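Side-chain contacts in 6-phospho-beta-glucosidase BglT (PDB 1UP7), which hydrolyses cellobiose 6'-phosphate to glucose 6-phosphate and glucose, using NAD(+) and a manganese ion in each subunit: residues 167-170 against 171-174; 206-209 against 210-213; 362-365 against 366-370. One frame throughout, in Å; residues are numbered along the deposited sequence.

Contact 1. Residues 167-170 against 171-174; sequences PINF and IREI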
ATOM      1  N   PRO A 167       7.719  10.466  25.967  1.00 21.29           N
ATOM      2  CA  PRO A 167       6.732  11.412  25.439  1.00 20.62           C
ATOM      3  C   PRO A 167       6.233  12.314  26.544  1.00 20.70           C
ATOM      4  O   PRO A 167       6.334  13.548  26.398  1.00 21.13           O
ATOM      5  CB  PRO A 167       5.607  10.517  24.902  1.00 21.04           C
ATOM      6  CG  PRO A 167       6.263   9.167  24.650  1.00 21.31           C
ATOM      7  CD  PRO A 167       7.282   9.060  25.773  1.00 21.68           C
ATOM      8  N   ILE A 168       5.763  11.753  27.657  1.00 20.48           N
ATOM      9  CA  ILE A 168       5.248  12.624  28.724  1.00 20.85           C
ATOM     10  C   ILE A 168       6.287  13.544  29.310  1.00 20.84           C
ATOM     11  O   ILE A 168       5.990  14.683  29.674  1.00 21.39           O
ATOM     12  CB  ILE A 168       4.507  11.858  29.861  1.00 22.07           C
ATOM     13  CG1 ILE A 168       3.667  12.861  30.684  1.00 21.75           C
ATOM     14  CG2 ILE A 168       5.488  10.996  30.763  1.00 20.46           C
ATOM     15  CD1 ILE A 168       2.457  12.225  31.300  1.00 24.59           C
ATOM     16  N   ASN A 169       7.521  13.078  29.389  1.00 21.08           N
ATOM     17  CA  ASN A 169       8.573  13.940  29.891  1.00 21.68           C
ATOM     18  C   ASN A 169       8.817  15.092  28.947  1.00 21.29           C
ATOM     19  O   ASN A 169       8.989  16.222  29.396  1.00 21.23           O
ATOM     20  CB  ASN A 169       9.863  13.147  30.128  1.00 23.13           C
ATOM     21  CG  ASN A 169       9.818  12.376  31.425  1.00 25.07           C
ATOM     22  OD1 ASN A 169       9.322  12.879  32.429  1.00 27.40           O
ATOM     23  ND2 ASN A 169      10.312  11.144  31.408  1.00 28.57           N
ATOM     24  N   PHE A 170       8.808  14.813  27.640  1.00 21.26           N
ATOM     25  CA  PHE A 170       8.977  15.883  26.687  1.00 21.64           C
ATOM     26  C   PHE A 170       7.825  16.874  26.742  1.00 20.85           C
ATOM     27  O   PHE A 170       8.038  18.106  26.735  1.00 20.71           O
ATOM     28  CB  PHE A 170       9.177  15.415  25.236  1.00 22.65           C
ATOM     29  CG  PHE A 170       9.460  16.581  24.312  1.00 27.00           C
ATOM     30  CD1 PHE A 170      10.743  17.132  24.245  1.00 27.44           C
ATOM     31  CD2 PHE A 170       8.415  17.209  23.605  1.00 28.97           C
ATOM     32  CE1 PHE A 170      11.010  18.243  23.431  1.00 28.92           C
ATOM     33  CE2 PHE A 170       8.674  18.314  22.793  1.00 30.04           C
ATOM     34  CZ  PHE A 170       9.978  18.825  22.697  1.00 30.33           C
ATOM     35  N   ILE A 171       6.600  16.345  26.780  1.00 20.30           N
ATOM     36  CA  ILE A 171       5.391  17.187  26.850  1.00 20.02           C
ATOM     37  C   ILE A 171       5.443  18.071  28.092  1.00 20.23           C
ATOM     38  O   ILE A 171       5.114  19.264  28.041  1.00 20.90           O
ATOM     39  CB  ILE A 171       4.074  16.310  26.806  1.00 20.27           C
ATOM     40  CG1 ILE A 171       3.694  15.953  25.362  1.00 20.53           C
ATOM     41  CG2 ILE A 171       2.897  17.020  27.448  1.00 20.05           C
ATOM     42  CD1 ILE A 171       2.846  14.702  25.215  1.00 19.03           C
ATOM     43  N   ARG A 172       5.884  17.497  29.213  1.00 20.73           N
ATOM     44  CA  ARG A 172       6.080  18.278  30.448  1.00 21.38           C
ATOM     45  C   ARG A 172       7.101  19.393  30.290  1.00 20.74           C
ATOM     46  O   ARG A 172       6.868  20.509  30.723  1.00 20.87           O
ATOM     47  CB  ARG A 172       6.472  17.348  31.595  1.00 22.23           C
ATOM     48  CG  ARG A 172       6.230  17.916  33.013  1.00 25.06           C
ATOM     49  CD  ARG A 172       7.380  17.609  34.011  1.00 30.67           C
ATOM     50  NE  ARG A 172       8.472  16.813  33.403  1.00 33.04           N
ATOM     51  CZ  ARG A 172       9.637  17.316  32.967  1.00 33.95           C
ATOM     52  NH1 ARG A 172       9.893  18.627  33.071  1.00 33.68           N
ATOM     53  NH2 ARG A 172      10.547  16.505  32.425  1.00 33.41           N
ATOM     54  N   GLU A 173       8.222  19.088  29.652  1.00 21.12           N
ATOM     55  CA  GLU A 173       9.285  20.070  29.439  1.00 21.79           C
ATOM     56  C   GLU A 173       8.743  21.264  28.621  1.00 21.13           C
ATOM     57  O   GLU A 173       8.975  22.429  28.963  1.00 20.84           O
ATOM     58  CB  GLU A 173      10.431  19.383  28.708  1.00 22.68           C
ATOM     59  CG  GLU A 173      11.721  20.187  28.679  1.00 28.10           C
ATOM     60  CD  GLU A 173      12.919  19.298  28.389  1.00 33.64           C
ATOM     61  OE1 GLU A 173      12.709  18.046  28.291  1.00 35.43           O
ATOM     62  OE2 GLU A 173      14.053  19.855  28.276  1.00 35.17           O
ATOM     63  N   ILE A 174       7.993  20.950  27.556  1.00 20.69           N
ATOM     64  CA  ILE A 174       7.379  21.957  26.688  1.00 20.18           C
ATOM     65  C   ILE A 174       6.336  22.775  27.415  1.00 20.01           C
ATOM     66  O   ILE A 174       6.318  24.022  27.328  1.00 20.30           O
ATOM     67  CB  ILE A 174       6.744  21.287  25.447  1.00 20.77           C
ATOM     68  CG1 ILE A 174       7.828  20.702  24.554  1.00 20.00           C
ATOM     69  CG2 ILE A 174       5.928  22.287  24.643  1.00 20.99           C
ATOM     70  CD1 ILE A 174       8.973  21.614  24.362  1.00 19.99           C
TER
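P167 and I171 are joined by the first of four successive i to i+4 hydrogen bonds that identify 167-174 as regular alpha-helix, part of helix 166-177, which follows the last parallel strand of the Rossmann-type domain. I171 N gives its hydrogen to P167 O at 2.8 Å with an N-H...O angle of 170°, and P167, a proline without an N-H, serves here purely as acceptor. R172 N to I168 O (2.9 Å), E173 N to N169 O (3.0 Å) and I174 N to F170 O (3.0 Å) continue the pattern, which satisfies the amide N-H of every residue from 171 to 174.

The charged side chains R172 and E173 find their main partners elsewhere. N169 and R172 run side by side in the same direction, their amide and guanidinium planes 58° apart; OD1 of N169 lies at the guanidinium edge, but 3.8 Å from R172 NH2. The salt bridge of R172 is made by NH1 with E176, and that of E173 by OE2 with K219.

On the apolar side F170 and I174 slant across each other and face strands 185-190 and 195-203. With CG of F170 anti to the backbone N (chi1 -175°), the ring is carried along the helix to I174. At the first of the four bonds, the acceptor P167 O also has I171 CB beside it, at 3.6 Å.

Contact 2. Residues 206-209 against 210-213; sequences EDVT and EKVF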
ATOM      1  N   GLU A 206      -0.316  27.177  18.414  1.00 20.05           N
ATOM      2  CA  GLU A 206       0.799  27.843  17.744  1.00 20.31           C
ATOM      3  C   GLU A 206       1.950  26.854  17.487  1.00 19.71           C
ATOM      4  O   GLU A 206       2.333  26.095  18.374  1.00 19.15           O
ATOM      5  CB  GLU A 206       1.292  29.085  18.509  1.00 20.33           C
ATOM      6  CG  GLU A 206       2.486  29.732  17.800  1.00 23.97           C
ATOM      7  CD  GLU A 206       3.162  30.877  18.564  1.00 28.11           C
ATOM      8  OE1 GLU A 206       2.606  31.344  19.592  1.00 29.51           O
ATOM      9  OE2 GLU A 206       4.265  31.304  18.119  1.00 28.43           O
ATOM     10  N   ASP A 207       2.470  26.887  16.260  1.00 19.55           N
ATOM     11  CA  ASP A 207       3.707  26.222  15.887  1.00 19.22           C
ATOM     12  C   ASP A 207       4.909  26.933  16.539  1.00 18.87           C
ATOM     13  O   ASP A 207       5.280  28.048  16.160  1.00 18.59           O
ATOM     14  CB  ASP A 207       3.826  26.183  14.357  1.00 19.21           C
ATOM     15  CG  ASP A 207       4.954  25.282  13.871  1.00 21.40           C
ATOM     16  OD1 ASP A 207       5.882  24.968  14.652  1.00 20.79           O
ATOM     17  OD2 ASP A 207       5.012  24.850  12.702  1.00 25.41           O
ATOM     18  N   VAL A 208       5.502  26.262  17.520  1.00 18.34           N
ATOM     19  CA  VAL A 208       6.610  26.795  18.305  1.00 17.78           C
ATOM     20  C   VAL A 208       7.862  25.964  18.099  1.00 18.07           C
ATOM     21  O   VAL A 208       8.830  26.091  18.864  1.00 18.20           O
ATOM     22  CB  VAL A 208       6.237  26.817  19.786  1.00 17.56           C
ATOM     23  CG1 VAL A 208       5.120  27.826  20.028  1.00 16.28           C
ATOM     24  CG2 VAL A 208       5.818  25.408  20.268  1.00 16.13           C
ATOM     25  N   THR A 209       7.835  25.120  17.065  1.00 18.19           N
ATOM     26  CA  THR A 209       8.958  24.240  16.720  1.00 18.79           C
ATOM     27  C   THR A 209      10.332  24.962  16.721  1.00 19.34           C
ATOM     28  O   THR A 209      11.261  24.488  17.388  1.00 19.21           O
ATOM     29  CB  THR A 209       8.690  23.535  15.364  1.00 19.04           C
ATOM     30  OG1 THR A 209       7.385  22.954  15.386  1.00 16.88           O
ATOM     31  CG2 THR A 209       9.624  22.334  15.163  1.00 18.09           C
ATOM     32  N   GLU A 210      10.419  26.091  16.006  1.00 19.51           N
ATOM     33  CA  GLU A 210      11.640  26.884  15.900  1.00 20.66           C
ATOM     34  C   GLU A 210      12.138  27.303  17.278  1.00 20.48           C
ATOM     35  O   GLU A 210      13.319  27.124  17.601  1.00 20.75           O
ATOM     36  CB  GLU A 210      11.419  28.152  15.027  1.00 20.87           C
ATOM     37  CG  GLU A 210      11.664  27.986  13.518  1.00 23.63           C
ATOM     38  CD  GLU A 210      12.706  26.914  13.175  1.00 28.84           C
ATOM     39  OE1 GLU A 210      13.933  27.115  13.413  1.00 29.31           O
ATOM     40  OE2 GLU A 210      12.299  25.847  12.664  1.00 30.77           O
ATOM     41  N   LYS A 211      11.222  27.855  18.072  1.00 20.38           N
ATOM     42  CA  LYS A 211      11.495  28.318  19.431  1.00 20.40           C
ATOM     43  C   LYS A 211      12.051  27.205  20.298  1.00 20.31           C
ATOM     44  O   LYS A 211      12.931  27.437  21.112  1.00 20.86           O
ATOM     45  CB  LYS A 211      10.210  28.834  20.062  1.00 19.94           C
ATOM     46  CG  LYS A 211       9.932  30.276  19.809  1.00 22.48           C
ATOM     47  CD  LYS A 211       8.491  30.626  20.206  1.00 25.41           C
ATOM     48  CE  LYS A 211       8.125  32.003  19.698  1.00 27.29           C
ATOM     49  NZ  LYS A 211       6.722  31.981  19.213  1.00 30.16           N
ATOM     50  N   VAL A 212      11.523  25.996  20.113  1.00 20.25           N
ATOM     51  CA  VAL A 212      11.992  24.825  20.841  1.00 20.21           C
ATOM     52  C   VAL A 212      13.414  24.472  20.419  1.00 20.58           C
ATOM     53  O   VAL A 212      14.255  24.228  21.291  1.00 21.04           O
ATOM     54  CB  VAL A 212      11.002  23.614  20.713  1.00 20.05           C
ATOM     55  CG1 VAL A 212      11.568  22.392  21.368  1.00 19.70           C
ATOM     56  CG2 VAL A 212       9.646  23.937  21.338  1.00 18.76           C
ATOM     57  N   PHE A 213      13.683  24.477  19.111  1.00 20.57           N
ATOM     58  CA  PHE A 213      15.042  24.237  18.608  1.00 20.86           C
ATOM     59  C   PHE A 213      16.018  25.298  19.147  1.00 21.09           C
ATOM     60  O   PHE A 213      17.083  24.956  19.657  1.00 21.36           O
ATOM     61  CB  PHE A 213      15.051  24.170  17.084  1.00 21.06           C
ATOM     62  CG  PHE A 213      14.613  22.845  16.534  1.00 20.14           C
ATOM     63  CD1 PHE A 213      15.377  21.710  16.741  1.00 21.13           C
ATOM     64  CD2 PHE A 213      13.457  22.745  15.782  1.00 20.78           C
ATOM     65  CE1 PHE A 213      14.984  20.460  16.208  1.00 22.88           C
ATOM     66  CE2 PHE A 213      13.041  21.504  15.244  1.00 23.30           C
ATOM     67  CZ  PHE A 213      13.802  20.366  15.449  1.00 22.11           C
TER
HETATM   68  O   HOH W   1       7.752  26.972  14.358  1.00 42.88           O
HETATM   69  O   HOH W   2       8.278  28.683  16.515  1.00 56.94           O
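K211 reaches back from the first turn of a helix to E206 on the strand before it, and each part of its chain can be followed. CB lies 3.3 Å from V208 O, the carbonyl at the N-cap position. Beyond it the chain is extended through CG, and CD passes the V208 side chain, 4.4 Å from V208 CG1. The bend comes at the last torsion (chi4 141°), and NZ ends 2.8 Å from E206 OE2 in a salt bridge. E206 is itself extended, with CG anti to the backbone N (chi1 178°), and the two chains meet at about a right angle on an exposed surface.

Strand 206-207 passes into helix 209-216 through an Asx turn. D207 OD1 receives T209 N at 3.1 Å, nearly in line with its C-O bond, and also the hydroxyl OG1 of T209 at 2.6 Å, on the syn side and 24° out of the carboxylate plane. Its other oxygen, OD2, forms a salt bridge with K200. Water also helps at the helix start: one molecule accepts from E210 N and gives a weak bond to D207 OD1, while a second donates to D207 O and weakly accepts from K211 N.

Regular helical bonding begins with V212 N to V208 O and F213 N to T209 O; the latter acceptor is met in the carbonyl plane. T209 and F213 lie side by side, pointing the same way, and the methyl CG2 of T209 comes within 3.5 Å of F213 CE2. R237 makes a cation-pi contact with the same F213 ring and a salt bridge with E210 OE2.

Contact 3. Residues 362-365 against 366-370; sequences HAVK and MYERL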
ATOM      1  N   HIS A 362      12.835   1.500  10.227  1.00 18.07           N
ATOM      2  CA  HIS A 362      12.764   0.307   9.402  1.00 17.90           C
ATOM      3  C   HIS A 362      13.771  -0.739   9.931  1.00 18.41           C
ATOM      4  O   HIS A 362      13.421  -1.888  10.146  1.00 18.75           O
ATOM      5  CB  HIS A 362      13.104   0.638   7.934  1.00 17.29           C
ATOM      6  CG  HIS A 362      11.979   1.205   7.136  1.00 16.63           C
ATOM      7  ND1 HIS A 362      10.757   0.571   7.005  1.00 15.88           N
ATOM      8  CD2 HIS A 362      11.906   2.326   6.372  1.00 16.05           C
ATOM      9  CE1 HIS A 362       9.976   1.283   6.211  1.00 13.70           C
ATOM     10  NE2 HIS A 362      10.653   2.342   5.799  1.00 16.36           N
ATOM     11  N   ALA A 363      15.025  -0.343  10.135  1.00 18.20           N
ATOM     12  CA  ALA A 363      16.066  -1.312  10.502  1.00 19.02           C
ATOM     13  C   ALA A 363      15.748  -2.000  11.840  1.00 19.26           C
ATOM     14  O   ALA A 363      15.848  -3.226  11.995  1.00 19.31           O
ATOM     15  CB  ALA A 363      17.503  -0.626  10.565  1.00 17.64           C
ATOM     16  N   VAL A 364      15.336  -1.203  12.812  1.00 18.98           N
ATOM     17  CA  VAL A 364      15.021  -1.781  14.098  1.00 18.66           C
ATOM     18  C   VAL A 364      13.726  -2.589  14.050  1.00 18.87           C
ATOM     19  O   VAL A 364      13.624  -3.634  14.705  1.00 19.20           O
ATOM     20  CB  VAL A 364      15.003  -0.699  15.179  1.00 18.89           C
ATOM     21  CG1 VAL A 364      14.503  -1.258  16.507  1.00 17.09           C
ATOM     22  CG2 VAL A 364      16.438  -0.123  15.320  1.00 17.76           C
ATOM     23  N   LYS A 365      12.746  -2.152  13.256  1.00 18.17           N
ATOM     24  CA  LYS A 365      11.525  -2.947  13.117  1.00 17.51           C
ATOM     25  C   LYS A 365      11.823  -4.342  12.512  1.00 17.99           C
ATOM     26  O   LYS A 365      11.217  -5.369  12.932  1.00 17.84           O
ATOM     27  CB  LYS A 365      10.445  -2.188  12.338  1.00 16.16           C
ATOM     28  CG  LYS A 365       9.138  -2.955  12.071  1.00 16.70           C
ATOM     29  CD  LYS A 365       8.312  -3.306  13.354  1.00 15.50           C
ATOM     30  CE  LYS A 365       7.953  -2.034  14.158  1.00 16.47           C
ATOM     31  NZ  LYS A 365       7.532  -2.257  15.585  1.00 16.61           N
ATOM     32  N   MET A 366      12.734  -4.393  11.532  1.00 17.56           N
ATOM     33  CA  MET A 366      13.080  -5.678  10.912  1.00 17.66           C
ATOM     34  C   MET A 366      13.759  -6.555  11.967  1.00 17.43           C
ATOM     35  O   MET A 366      13.501  -7.732  12.086  1.00 17.27           O
ATOM     36  CB  MET A 366      13.968  -5.467   9.674  1.00 17.04           C
ATOM     37  CG  MET A 366      13.280  -4.718   8.530  1.00 15.32           C
ATOM     38  SD  MET A 366      11.817  -5.633   7.924  1.00 18.59           S
ATOM     39  CE  MET A 366      10.479  -4.865   8.846  1.00 13.59           C
ATOM     40  N   TYR A 367      14.631  -5.944  12.733  1.00 17.28           N
ATOM     41  CA  TYR A 367      15.305  -6.627  13.787  1.00 17.32           C
ATOM     42  C   TYR A 367      14.271  -7.173  14.805  1.00 17.78           C
ATOM     43  O   TYR A 367      14.397  -8.313  15.251  1.00 17.86           O
ATOM     44  CB  TYR A 367      16.310  -5.682  14.471  1.00 16.51           C
ATOM     45  CG  TYR A 367      16.389  -5.987  15.931  1.00 16.84           C
ATOM     46  CD1 TYR A 367      17.203  -7.017  16.373  1.00 15.14           C
ATOM     47  CD2 TYR A 367      15.574  -5.307  16.872  1.00 16.32           C
ATOM     48  CE1 TYR A 367      17.280  -7.333  17.692  1.00 17.11           C
ATOM     49  CE2 TYR A 367      15.610  -5.646  18.236  1.00 14.43           C
ATOM     50  CZ  TYR A 367      16.470  -6.681  18.629  1.00 16.95           C
ATOM     51  OH  TYR A 367      16.585  -7.099  19.947  1.00 15.61           O
ATOM     52  N   GLU A 368      13.264  -6.367  15.157  1.00 17.82           N
ATOM     53  CA  GLU A 368      12.232  -6.779  16.099  1.00 18.05           C
ATOM     54  C   GLU A 368      11.514  -8.043  15.655  1.00 18.54           C
ATOM     55  O   GLU A 368      11.306  -8.959  16.464  1.00 18.47           O
ATOM     56  CB  GLU A 368      11.199  -5.669  16.340  1.00 17.91           C
ATOM     57  CG  GLU A 368      11.636  -4.528  17.262  1.00 18.28           C
ATOM     58  CD  GLU A 368      10.513  -3.511  17.454  1.00 22.76           C
ATOM     59  OE1 GLU A 368       9.564  -3.485  16.614  1.00 24.36           O
ATOM     60  OE2 GLU A 368      10.564  -2.726  18.436  1.00 22.68           O
ATOM     61  N   ARG A 369      11.108  -8.084  14.385  1.00 18.93           N
ATOM     62  CA  ARG A 369      10.345  -9.216  13.871  1.00 19.32           C
ATOM     63  C   ARG A 369      11.237 -10.445  13.718  1.00 19.18           C
ATOM     64  O   ARG A 369      10.766 -11.573  13.945  1.00 19.47           O
ATOM     65  CB  ARG A 369       9.535  -8.911  12.580  1.00 19.11           C
ATOM     66  CG  ARG A 369       8.954  -7.503  12.500  1.00 21.15           C
ATOM     67  CD  ARG A 369       7.458  -7.323  12.348  1.00 19.99           C
ATOM     68  NE  ARG A 369       7.164  -6.731  11.065  1.00 23.62           N
ATOM     69  CZ  ARG A 369       6.152  -5.906  10.746  1.00 20.87           C
ATOM     70  NH1 ARG A 369       5.290  -5.461  11.628  1.00 17.88           N
ATOM     71  NH2 ARG A 369       6.057  -5.506   9.490  1.00 20.61           N
ATOM     72  N   LEU A 370      12.508 -10.247  13.365  1.00 18.81           N
ATOM     73  CA  LEU A 370      13.428 -11.375  13.280  1.00 18.65           C
ATOM     74  C   LEU A 370      13.629 -11.985  14.680  1.00 19.06           C
ATOM     75  O   LEU A 370      13.729 -13.213  14.828  1.00 19.18           O
ATOM     76  CB  LEU A 370      14.789 -10.949  12.707  1.00 18.67           C
ATOM     77  CG  LEU A 370      14.864 -10.741  11.180  1.00 19.04           C
ATOM     78  CD1 LEU A 370      16.172 -10.031  10.797  1.00 12.95           C
ATOM     79  CD2 LEU A 370      14.675 -12.081  10.411  1.00 12.96           C
TER
HETATM   80  O   HOH W   3       7.990  -1.544  18.471  1.00 26.34           O
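Helix 355-376 of the C-terminal domain carries a buried i to i+3 salt bridge between K365 and E368. Two bends in the lysine chain (chi2 65°, chi3 57°) curl it toward the glutamate, and NZ donates at 2.6 Å to E368 OE1, which accepts through its syn lone pair. A water bridges the same groups, giving a hydrogen to E368 OE2 at 2.8 Å and accepting weakly from K365 NZ. The ammonium also bonds to E149 OE1 and V333 O, so two carboxylates probably stabilise its charge. R369 lies with one guanidinium face over K365 CD; its NH1 pairs with the other oxygen of E149, while NH2 forms a salt bridge with D331. A methionine in place of K365 would probably leave buried E368 without this cation and E149 with R369 alone of the two. Along the backbone, E368 N donates to V364 O at 2.8 Å, and that same oxygen sits in plane at the Y367 ring edge, 3.4 Å from CD2.

At the subunit interface H362, bonded through ND1 to Y332 OH, stacks on H362 of the second subunit. E368 and R369 face helix 144-155, Y367 and L370 pack on helix 380-389, and K365 NZ reaches strand 333-341 at V333.

Overall arrangement
Contacts 1 and 2 form a continuous apolar patch although one lies in the Rossmann-type part and the other in the C-terminal domain: their centres are 14 Å apart, and V212 CG2 packs against I174 CD1 at 3.9 Å while V212 CG1 lies 4.1 Å from F170 CZ. Contact 1 comes nearest the active site, with the N169 side chain about 6 Å from bound glucose 6-phosphate and that of P167 about 5 Å from the side chain of the manganese ligand C164. Contact 2 lies away from the substrate, NAD and manganese sites. Contact 3 is separate, its centre 27 Å from that of contact 1, and the V364 side chain is about 8 Å from that of the manganese ligand H194.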